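Local coordinates for precorrin-6y methylase (Rhodobacter capsulatus, PDB 3NJR), which serves as the C-terminal domain of precorrin-6Y C5,15-methyltransferase, an S-adenosylmethionine-dependent enzyme of cobalamin biosynthesis that methylates and decarboxylates its tetrapyrrole substrate, at residues Q23-R27 / E72-A76; S30-H34 / K95-Y100; G56-I62 / G77-I83; L166-G172 / Q199-Q203. One frame throughout, in Å; residues are numbered along the deposited sequence.

Overall arrangement
Contacts 1 and 3 are buried; contacts 2 and 4 are only partly so and lie on opposite sides of the chain's centre. Contact 3 is the backbone-bonded parallel pair inside the central sheet, and contact 1 uses the helix joining its two strands, 68-75, to anchor the N-terminal loop through a carboxylate. Further on, the same loop is bonded to helix 87-99 and the residue after it in contact 2, where neutral side chains bind main chain; contacts 1 and 2 meet where the Phe32 ring packs on Glu72. Contact 4, about 20 Å from contact 3 between centres, serves the antiparallel end of the same sheet with a tryptophan packed against a helix. Contacts 1 and 4 also touch the second subunit.

Contact 1: residues Q23-R27 / E72-A76; sequences QVPGR and EWCLA
The loop leading to helix 41-51 is fastened to helix 68-75 by Glu72, whose carboxylate takes three bonds from Gly26 and Arg27. Glu72 OE1 accepts the Gly26 amide, N to OE1 2.7 Å, on its syn side and somewhat out of the carboxylate plane, while OE2 turns its syn lone pair to the amide N of Arg27 at 3.0 Å. Consecutive loop amides thus grip both oxygens of one carboxylate and limit its rotation. The third bond is a salt bridge, Arg27 NH1 to Glu72 OE2 at 2.8 Å, and it descends on OE2 from above the carboxylate plane, the two flat groups being 74° apart. Helix 68-75 links the first two strands of the methyltransferase core, so the carboxylate ties the N-terminal loop to a central crossover. Extended from CG to NE, the Arg27 chain slides past that of Glu72 in the opposite direction, and Leu75 CD1 lies over one guanidinium face, 4.1 Å from NH1. Arg27 NE is bonded to Ser22 O, and Arg44 forms a second salt bridge with Glu72 OE1. Pro25 rests its CB 3.8 Å from Glu72 OE1 and also packs on Val24 of the second subunit.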
# COMPACT_ATOMS: atom_id res chain seq x y z
N GLN A 23 -19.29 22.01 -5.63
CA GLN A 23 -18.64 23.23 -5.17
C GLN A 23 -17.23 22.99 -4.65
O GLN A 23 -16.62 23.90 -4.09
CB GLN A 23 -19.49 23.86 -4.05
CG GLN A 23 -20.87 24.30 -4.51
CD GLN A 23 -20.80 25.33 -5.64
OE1 GLN A 23 -20.53 26.49 -5.40
NE2 GLN A 23 -21.03 24.88 -6.88
N VAL A 24 -16.71 21.77 -4.81
CA VAL A 24 -15.38 21.44 -4.30
C VAL A 24 -14.54 20.69 -5.34
O VAL A 24 -15.09 20.14 -6.29
CB VAL A 24 -15.43 20.64 -2.96
CG1 VAL A 24 -16.14 21.42 -1.88
CG2 VAL A 24 -16.07 19.25 -3.17
N PRO A 25 -13.20 20.69 -5.17
CA PRO A 25 -12.28 19.96 -6.04
C PRO A 25 -12.57 18.47 -6.13
O PRO A 25 -13.33 17.94 -5.32
CB PRO A 25 -10.93 20.18 -5.37
CG PRO A 25 -11.07 21.53 -4.75
CD PRO A 25 -12.48 21.59 -4.25
N GLY A 26 -11.98 17.80 -7.10
CA GLY A 26 -12.20 16.39 -7.29
C GLY A 26 -13.50 16.10 -8.02
O GLY A 26 -14.12 15.07 -7.79
N ARG A 27 -13.92 16.99 -8.91
CA ARG A 27 -15.08 16.71 -9.75
C ARG A 27 -14.76 15.59 -10.75
O ARG A 27 -13.59 15.34 -11.05
CB ARG A 27 -15.54 17.97 -10.46
CG ARG A 27 -16.14 19.00 -9.52
CD ARG A 27 -16.12 20.35 -10.19
NE ARG A 27 -16.36 21.44 -9.25
CZ ARG A 27 -15.42 22.15 -8.63
NH1 ARG A 27 -14.13 21.89 -8.79
NH2 ARG A 27 -15.80 23.12 -7.82
N GLU A 72 -10.27 23.68 -11.54
CA GLU A 72 -10.65 23.63 -10.12
C GLU A 72 -9.99 24.73 -9.23
O GLU A 72 -10.62 25.21 -8.28
CB GLU A 72 -10.46 22.22 -9.55
CG GLU A 72 -11.09 21.18 -10.44
CD GLU A 72 -11.56 19.94 -9.71
OE1 GLU A 72 -10.74 19.26 -9.06
OE2 GLU A 72 -12.77 19.61 -9.80
N TRP A 73 -8.76 25.14 -9.54
CA TRP A 73 -8.13 26.23 -8.77
C TRP A 73 -8.89 27.52 -9.00
O TRP A 73 -9.23 28.20 -8.04
CB TRP A 73 -6.66 26.40 -9.13
CG TRP A 73 -6.01 27.70 -8.69
CD1 TRP A 73 -6.01 28.89 -9.36
CD2 TRP A 73 -5.20 27.92 -7.51
NE1 TRP A 73 -5.29 29.84 -8.67
CE2 TRP A 73 -4.78 29.27 -7.53
CE3 TRP A 73 -4.79 27.11 -6.43
CZ2 TRP A 73 -3.97 29.82 -6.53
CZ3 TRP A 73 -4.00 27.66 -5.43
CH2 TRP A 73 -3.59 29.01 -5.49
N CYS A 74 -9.19 27.83 -10.26
CA CYS A 74 -9.94 29.03 -10.63
C CYS A 74 -11.40 29.02 -10.19
O CYS A 74 -11.95 30.07 -9.86
CB CYS A 74 -9.86 29.27 -12.13
SG CYS A 74 -8.18 29.74 -12.68
N LEU A 75 -12.03 27.83 -10.20
CA LEU A 75 -13.39 27.67 -9.67
C LEU A 75 -13.45 27.96 -8.18
O LEU A 75 -14.46 28.47 -7.69
CB LEU A 75 -14.00 26.30 -9.98
CG LEU A 75 -14.45 26.13 -11.44
CD1 LEU A 75 -14.53 24.65 -11.86
CD2 LEU A 75 -15.76 26.87 -11.75
N ALA A 76 -12.36 27.68 -7.46
CA ALA A 76 -12.30 28.07 -6.04
C ALA A 76 -12.05 29.58 -5.81
O ALA A 76 -11.97 30.04 -4.67
CB ALA A 76 -11.26 27.22 -5.29

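Contact 2: residues S30-H34 / K95-Y100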
# COMPACT_ATOMS: atom_id res chain seq x y z
N SER A 30 -15.16 13.45 -16.23
CA SER A 30 -16.04 13.77 -17.35
C SER A 30 -16.49 15.23 -17.35
O SER A 30 -17.16 15.65 -18.28
CB SER A 30 -17.24 12.84 -17.34
OG SER A 30 -17.73 12.70 -16.01
N ALA A 31 -16.15 16.00 -16.33
CA ALA A 31 -16.49 17.42 -16.32
C ALA A 31 -15.48 18.26 -17.12
O ALA A 31 -15.55 19.49 -17.16
CB ALA A 31 -16.65 17.94 -14.89
N PHE A 32 -14.53 17.57 -17.77
CA PHE A 32 -13.43 18.21 -18.47
C PHE A 32 -13.20 17.53 -19.81
O PHE A 32 -13.20 16.29 -19.91
CB PHE A 32 -12.11 18.10 -17.67
CG PHE A 32 -12.24 18.42 -16.20
CD1 PHE A 32 -11.94 19.69 -15.72
CD2 PHE A 32 -12.64 17.44 -15.29
CE1 PHE A 32 -12.05 19.99 -14.35
CE2 PHE A 32 -12.77 17.72 -13.92
CZ PHE A 32 -12.47 19.00 -13.45
N ALA A 33 -12.99 18.34 -20.84
CA ALA A 33 -12.37 17.91 -22.08
C ALA A 33 -10.96 17.44 -21.73
O ALA A 33 -10.19 18.17 -21.10
CB ALA A 33 -12.30 19.07 -23.03
N HIS A 34 -10.62 16.21 -22.10
CA HIS A 34 -9.28 15.69 -21.86
C HIS A 34 -9.02 14.63 -22.90
O HIS A 34 -9.94 14.24 -23.63
CB HIS A 34 -9.15 15.10 -20.46
CG HIS A 34 -9.97 13.86 -20.26
ND1 HIS A 34 -11.27 13.90 -19.80
CD2 HIS A 34 -9.68 12.56 -20.46
CE1 HIS A 34 -11.75 12.67 -19.73
NE2 HIS A 34 -10.80 11.84 -20.13
N LYS A 95 -10.99 24.48 -24.32
CA LYS A 95 -12.39 24.10 -24.17
C LYS A 95 -12.86 24.26 -22.73
O LYS A 95 -13.98 24.73 -22.49
CB LYS A 95 -12.63 22.69 -24.67
CG LYS A 95 -12.40 22.58 -26.17
CD LYS A 95 -12.64 21.17 -26.69
CE LYS A 95 -12.48 21.13 -28.21
NZ LYS A 95 -12.54 19.72 -28.70
N ASN A 96 -11.99 23.92 -21.78
CA ASN A 96 -12.33 23.99 -20.37
C ASN A 96 -12.39 25.42 -19.90
O ASN A 96 -13.19 25.75 -19.04
CB ASN A 96 -11.34 23.18 -19.54
CG ASN A 96 -11.44 21.71 -19.82
OD1 ASN A 96 -12.53 21.16 -19.84
ND2 ASN A 96 -10.30 21.05 -20.03
N ILE A 97 -11.53 26.26 -20.46
CA ILE A 97 -11.62 27.68 -20.24
C ILE A 97 -13.01 28.14 -20.74
O ILE A 97 -13.79 28.71 -19.95
CB ILE A 97 -10.43 28.47 -20.88
CG1 ILE A 97 -9.12 28.17 -20.15
CG2 ILE A 97 -10.68 29.96 -20.84
CD1 ILE A 97 -7.84 28.66 -20.87
N ASP A 98 -13.33 27.84 -22.01
CA ASP A 98 -14.66 28.15 -22.60
C ASP A 98 -15.83 27.65 -21.76
O ASP A 98 -16.65 28.46 -21.31
CB ASP A 98 -14.82 27.55 -24.00
CG ASP A 98 -14.00 28.28 -25.07
OD1 ASP A 98 -13.17 29.19 -24.76
OD2 ASP A 98 -14.19 27.90 -26.25
N THR A 99 -15.88 26.34 -21.54
CA THR A 99 -16.96 25.69 -20.80
C THR A 99 -17.34 26.44 -19.54
O THR A 99 -18.53 26.69 -19.30
CB THR A 99 -16.60 24.25 -20.40
OG1 THR A 99 -16.29 23.51 -21.57
CG2 THR A 99 -17.77 23.55 -19.64
N TYR A 100 -16.33 26.78 -18.75
CA TYR A 100 -16.52 27.31 -17.40
C TYR A 100 -16.43 28.83 -17.34
O TYR A 100 -16.43 29.42 -16.26
CB TYR A 100 -15.53 26.65 -16.44
CG TYR A 100 -15.82 25.18 -16.22
CD1 TYR A 100 -15.19 24.19 -17.00
CD2 TYR A 100 -16.75 24.77 -15.26
CE1 TYR A 100 -15.49 22.83 -16.82
CE2 TYR A 100 -17.05 23.42 -15.06
CZ TYR A 100 -16.42 22.46 -15.83
OH TYR A 100 -16.73 21.15 -15.61
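Three hydrogen bonds join Ala31 and Ala33 to Asn96 and Tyr100, and each pairs a side chain of helix 87-99 or its C-terminal end with main chain of the loop. Asn96 supplies two of them from one amide: OD1 accepts Ala33 N at 3.0 Å, and ND2 donates to Ala33 O at 3.1 Å. Because both groups belong to the same residue, the carboxamide reads the backbone edge of Ala33 much as a neighbouring strand would. The ND2 bond is nearly straight, with an N-H...O angle of 166°, and uses a lone pair of Ala33 O in the carbonyl plane. With CG beside its own backbone N (chi1 -67°), Asn96 is aimed at the loop. In the third bond Tyr100 OH donates to Ala31 O at 2.6 Å, and the carbonyl oxygen sits at the edge of the phenol ring, near its plane.

Apolar packing is slighter. Ala33 CB meets Lys95 CB at 4.0 Å, while the aliphatic chain of Lys95 then leads away. The Phe32 ring packs on Val71 and Ser68 of helix 68-75. The Asn96 side chain is about 7 Å from bound S-adenosyl-L-homocysteine. Through these bonds the loop is tied to the C-terminal end of helix 87-99, near the S-adenosyl-L-homocysteine site of this Rossmann-like methyltransferase domain.

Contact 3: residues G56-I62 / G77-I83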
# COMPACT_ATOMS: atom_id res chain seq x y z
N GLY A 56 -8.46 35.10 -5.55
CA GLY A 56 -7.63 35.95 -6.42
C GLY A 56 -6.16 35.59 -6.56
O GLY A 56 -5.45 36.18 -7.41
N GLU A 57 -5.67 34.63 -5.77
CA GLU A 57 -4.29 34.18 -5.86
C GLU A 57 -3.99 33.64 -7.25
O GLU A 57 -4.89 33.14 -7.94
CB GLU A 57 -4.01 33.11 -4.83
CG GLU A 57 -3.79 33.60 -3.42
CD GLU A 57 -3.23 32.51 -2.53
OE1 GLU A 57 -3.40 31.32 -2.85
OE2 GLU A 57 -2.59 32.84 -1.51
N LEU A 58 -2.73 33.74 -7.66
CA LEU A 58 -2.30 33.30 -9.00
C LEU A 58 -1.60 31.95 -8.93
O LEU A 58 -0.78 31.73 -8.03
CB LEU A 58 -1.41 34.35 -9.68
CG LEU A 58 -0.76 34.08 -11.04
CD1 LEU A 58 -1.74 33.90 -12.19
CD2 LEU A 58 0.20 35.18 -11.40
N LEU A 59 -1.93 31.07 -9.89
CA LEU A 59 -1.27 29.77 -10.04
C LEU A 59 -0.45 29.61 -11.34
O LEU A 59 -0.94 29.87 -12.45
CB LEU A 59 -2.29 28.61 -9.93
CG LEU A 59 -1.78 27.17 -10.11
CD1 LEU A 59 -1.04 26.63 -8.89
CD2 LEU A 59 -2.86 26.20 -10.53
N TRP A 60 0.79 29.15 -11.21
CA TRP A 60 1.51 28.61 -12.36
C TRP A 60 1.22 27.13 -12.36
O TRP A 60 1.54 26.45 -11.39
CB TRP A 60 3.03 28.85 -12.23
CG TRP A 60 3.47 30.23 -12.62
CD1 TRP A 60 2.66 31.28 -12.97
CD2 TRP A 60 4.81 30.72 -12.68
NE1 TRP A 60 3.41 32.37 -13.26
CE2 TRP A 60 4.74 32.07 -13.09
CE3 TRP A 60 6.07 30.16 -12.42
CZ2 TRP A 60 5.89 32.87 -13.25
CZ3 TRP A 60 7.20 30.95 -12.58
CH2 TRP A 60 7.11 32.29 -12.99
N ASP A 61 0.61 26.62 -13.42
CA ASP A 61 0.35 25.19 -13.55
C ASP A 61 1.27 24.65 -14.64
O ASP A 61 0.98 24.80 -15.83
CB ASP A 61 -1.14 24.93 -13.87
CG ASP A 61 -1.46 23.44 -14.19
OD1 ASP A 61 -0.54 22.56 -14.20
OD2 ASP A 61 -2.67 23.14 -14.44
N ILE A 62 2.38 24.04 -14.24
CA ILE A 62 3.31 23.49 -15.21
C ILE A 62 2.92 22.06 -15.58
O ILE A 62 2.72 21.21 -14.70
CB ILE A 62 4.76 23.56 -14.72
CG1 ILE A 62 5.18 25.03 -14.56
CG2 ILE A 62 5.69 22.82 -15.69
CD1 ILE A 62 6.11 25.28 -13.42
N GLY A 77 -11.92 30.34 -6.90
CA GLY A 77 -11.64 31.77 -6.82
C GLY A 77 -10.28 32.28 -7.30
O GLY A 77 -10.10 33.48 -7.46
N GLY A 78 -9.32 31.39 -7.53
CA GLY A 78 -8.02 31.81 -8.05
C GLY A 78 -8.02 32.28 -9.50
O GLY A 78 -9.05 32.28 -10.18
N ARG A 79 -6.84 32.73 -9.94
CA ARG A 79 -6.49 32.93 -11.36
C ARG A 79 -5.31 32.00 -11.68
O ARG A 79 -4.56 31.63 -10.78
CB ARG A 79 -6.08 34.39 -11.63
CG ARG A 79 -7.05 35.45 -11.15
CD ARG A 79 -6.44 36.84 -11.31
NE ARG A 79 -5.46 37.11 -10.25
CZ ARG A 79 -4.18 37.46 -10.44
NH1 ARG A 79 -3.70 37.61 -11.67
NH2 ARG A 79 -3.39 37.67 -9.40
N ALA A 80 -5.15 31.61 -12.95
CA ALA A 80 -4.09 30.67 -13.32
C ALA A 80 -3.52 30.91 -14.70
O ALA A 80 -4.26 31.32 -15.62
CB ALA A 80 -4.59 29.26 -13.23
N ILE A 81 -2.23 30.64 -14.85
CA ILE A 81 -1.59 30.50 -16.17
C ILE A 81 -1.18 29.04 -16.32
O ILE A 81 -0.51 28.49 -15.46
CB ILE A 81 -0.34 31.41 -16.32
CG1 ILE A 81 -0.75 32.88 -16.27
CG2 ILE A 81 0.39 31.11 -17.61
CD1 ILE A 81 0.36 33.80 -15.87
N THR A 82 -1.58 28.42 -17.43
CA THR A 82 -1.44 26.98 -17.64
C THR A 82 -0.49 26.71 -18.79
O THR A 82 -0.78 27.08 -19.91
CB THR A 82 -2.82 26.34 -17.93
OG1 THR A 82 -3.73 26.73 -16.90
CG2 THR A 82 -2.74 24.82 -18.00
N ILE A 83 0.63 26.05 -18.51
CA ILE A 83 1.72 25.85 -19.46
C ILE A 83 1.75 24.43 -20.01
O ILE A 83 2.00 23.50 -19.26
CB ILE A 83 3.08 26.06 -18.74
CG1 ILE A 83 2.97 27.05 -17.56
CG2 ILE A 83 4.23 26.36 -19.74
CD1 ILE A 83 2.77 28.49 -17.94
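Arg79 folds its guanidinium over Leu58, whose CB lies over one face of the group, 3.9 Å from NH2. A bend at chi3 (-77°) brings the same group back to the start of the neighbouring segment, where Arg79 NE donates to Gly56 O at 3.0 Å and NH2 adds a weak bond. Further along the sheet face that carries Leu58 and Arg79, Leu58 CD1 meets Ile81 CD1 at 4.2 Å, the Trp60 indole lies against Ile81 CD1, and Ile62 packs on Ile83, which touches the bound S-adenosyl-L-homocysteine. The other face carries Leu59 against Ala80, CB to CB 4.1 Å, and Asp61 alongside Thr82, the two pointing the same way. Ser70 of helix 68-75 binds both Asp61 OD2 and Thr82 OG1 through its hydroxyl, while Trp73 of that helix donates NE1 to Arg79 O, so the helix side chains bond both polar side chains of this face and one strand carbonyl.

Backbone bonds tie the strands in parallel register, from Arg79 N to Glu57 O at 2.8 Å up to Ile83 N to Asp61 O at 3.0 Å, with the axes 18° apart. Before them, Gly56 N bonds Gly77 O, and Gly77 ends helix 68-75 in a Schellman motif. Strand 58-62, helix 68-75 and strand 79-84 form a beta-alpha-beta crossover, the unit at the heart of the Rossmann-like methyltransferase fold.

Contact 4: residues L166-G172 / Q199-Q203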
# COMPACT_ATOMS: atom_id res chain seq x y z
N LEU A 166 14.09 17.30 -2.58
CA LEU A 166 13.45 18.59 -2.33
C LEU A 166 13.00 18.66 -0.89
O LEU A 166 13.35 19.60 -0.19
CB LEU A 166 12.26 18.81 -3.28
CG LEU A 166 12.29 19.68 -4.55
CD1 LEU A 166 13.44 20.69 -4.57
CD2 LEU A 166 12.23 18.87 -5.83
N HIS A 167 12.24 17.65 -0.44
CA HIS A 167 11.84 17.54 0.99
C HIS A 167 12.99 17.63 1.98
O HIS A 167 12.89 18.37 2.95
CB HIS A 167 11.03 16.26 1.27
CG HIS A 167 10.42 16.25 2.64
ND1 HIS A 167 10.96 15.53 3.68
CD2 HIS A 167 9.34 16.89 3.14
CE1 HIS A 167 10.23 15.72 4.77
NE2 HIS A 167 9.24 16.54 4.46
N ALA A 168 14.08 16.91 1.75
CA ALA A 168 15.27 16.96 2.64
C ALA A 168 15.88 18.36 2.69
O ALA A 168 16.25 18.83 3.78
CB ALA A 168 16.32 15.91 2.26
N ARG A 169 15.97 19.03 1.52
CA ARG A 169 16.52 20.40 1.45
C ARG A 169 15.59 21.45 2.06
O ARG A 169 16.03 22.30 2.83
CB ARG A 169 16.87 20.80 0.00
CG ARG A 169 18.13 20.10 -0.57
CD ARG A 169 18.10 19.78 -2.13
NE ARG A 169 17.72 20.92 -2.99
CZ ARG A 169 17.67 20.90 -4.32
NH1 ARG A 169 17.98 19.79 -5.00
NH2 ARG A 169 17.30 21.99 -4.99
N HIS A 170 14.29 21.37 1.73
CA HIS A 170 13.39 22.51 1.98
C HIS A 170 12.29 22.29 3.02
O HIS A 170 11.65 23.24 3.44
CB HIS A 170 12.81 23.03 0.65
CG HIS A 170 13.84 23.23 -0.42
ND1 HIS A 170 14.84 24.18 -0.34
CD2 HIS A 170 14.03 22.60 -1.61
CE1 HIS A 170 15.59 24.13 -1.43
NE2 HIS A 170 15.12 23.17 -2.22
N GLY A 171 12.10 21.04 3.44
CA GLY A 171 11.05 20.70 4.40
C GLY A 171 9.68 20.59 3.74
O GLY A 171 9.56 20.05 2.62
N GLY A 172 8.67 21.14 4.42
CA GLY A 172 7.30 21.05 3.97
C GLY A 172 6.78 19.66 4.23
O GLY A 172 7.25 18.97 5.14
N GLN A 199 3.77 13.11 -3.36
CA GLN A 199 3.35 14.49 -3.48
C GLN A 199 4.08 15.33 -2.47
O GLN A 199 4.02 15.09 -1.26
CB GLN A 199 1.84 14.64 -3.31
CG GLN A 199 1.35 16.09 -3.47
CD GLN A 199 -0.07 16.31 -2.97
OE1 GLN A 199 -0.30 16.44 -1.78
NE2 GLN A 199 -1.02 16.40 -3.90
N TRP A 200 4.80 16.33 -2.98
CA TRP A 200 5.45 17.25 -2.11
C TRP A 200 4.68 18.57 -2.07
O TRP A 200 4.12 19.04 -3.09
CB TRP A 200 6.90 17.47 -2.51
CG TRP A 200 7.61 18.46 -1.64
CD1 TRP A 200 7.79 18.40 -0.28
CD2 TRP A 200 8.22 19.68 -2.07
NE1 TRP A 200 8.48 19.52 0.16
CE2 TRP A 200 8.76 20.31 -0.92
CE3 TRP A 200 8.38 20.30 -3.33
CZ2 TRP A 200 9.45 21.53 -0.97
CZ3 TRP A 200 9.07 21.52 -3.39
CH2 TRP A 200 9.60 22.12 -2.21
N SER A 201 4.68 19.16 -0.89
CA SER A 201 4.01 20.40 -0.69
C SER A 201 4.93 21.22 0.23
O SER A 201 5.17 20.84 1.38
CB SER A 201 2.64 20.13 -0.07
OG SER A 201 1.98 21.32 0.27
N GLY A 202 5.47 22.31 -0.30
CA GLY A 202 6.35 23.18 0.47
C GLY A 202 6.24 24.62 0.03
O GLY A 202 5.27 25.01 -0.61
N GLN A 203 7.24 25.43 0.36
CA GLN A 203 7.24 26.84 -0.03
C GLN A 203 8.63 27.47 -0.13
O GLN A 203 9.52 27.04 0.60
CB GLN A 203 6.36 27.64 0.92
CG GLN A 203 6.93 27.78 2.28
CD GLN A 203 6.15 28.78 3.08
OE1 GLN A 203 4.91 28.74 3.10
NE2 GLN A 203 6.86 29.70 3.73
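Trp200 and Gly171 share the one hydrogen bond across this contact: indole NE1 donates to Gly171 O at 2.7 Å, with the oxygen in the ring plane and NE1 in the carbonyl plane. The bond is nearly straight (N-H...O 166°); it satisfies the one polar atom of a buried indole and helps fix how the ring is turned. Over one face Leu166 CB stands 4.1 Å from the centroid of the six-membered ring, close to the ring normal, a CH-pi contact; Leu166 CG comes to 3.9 Å from Trp200 CZ3. Gly202 N lies over the opposite face, so the strand's own backbone backs the ring. His167 meets the indole rim to rim, its CD2 4.0 Å from Trp200 CD1, with the planes almost perpendicular, and His170 CB touches Trp200 CZ2 at 4.0 Å.

What positions the ring is partly its own chain: CG of Trp200 is swung trans to N (chi1 178°), toward the helix. Gly171 leaves the helix with positive phi, which carries its carbonyl round to the indole. Beyond this shell, His170 stacks on Trp141, His167 ND1 bonds Arg189 of the second subunit, and the backbone of Trp200 pairs with Ala152. Helix 157-170 thereby packs against strand 188-203, between strands 149-154 and 173-185 near the antiparallel end of the mixed sheet, whose strand order, 3-2-1-4-5-7-6, marks the class I methyltransferase fold.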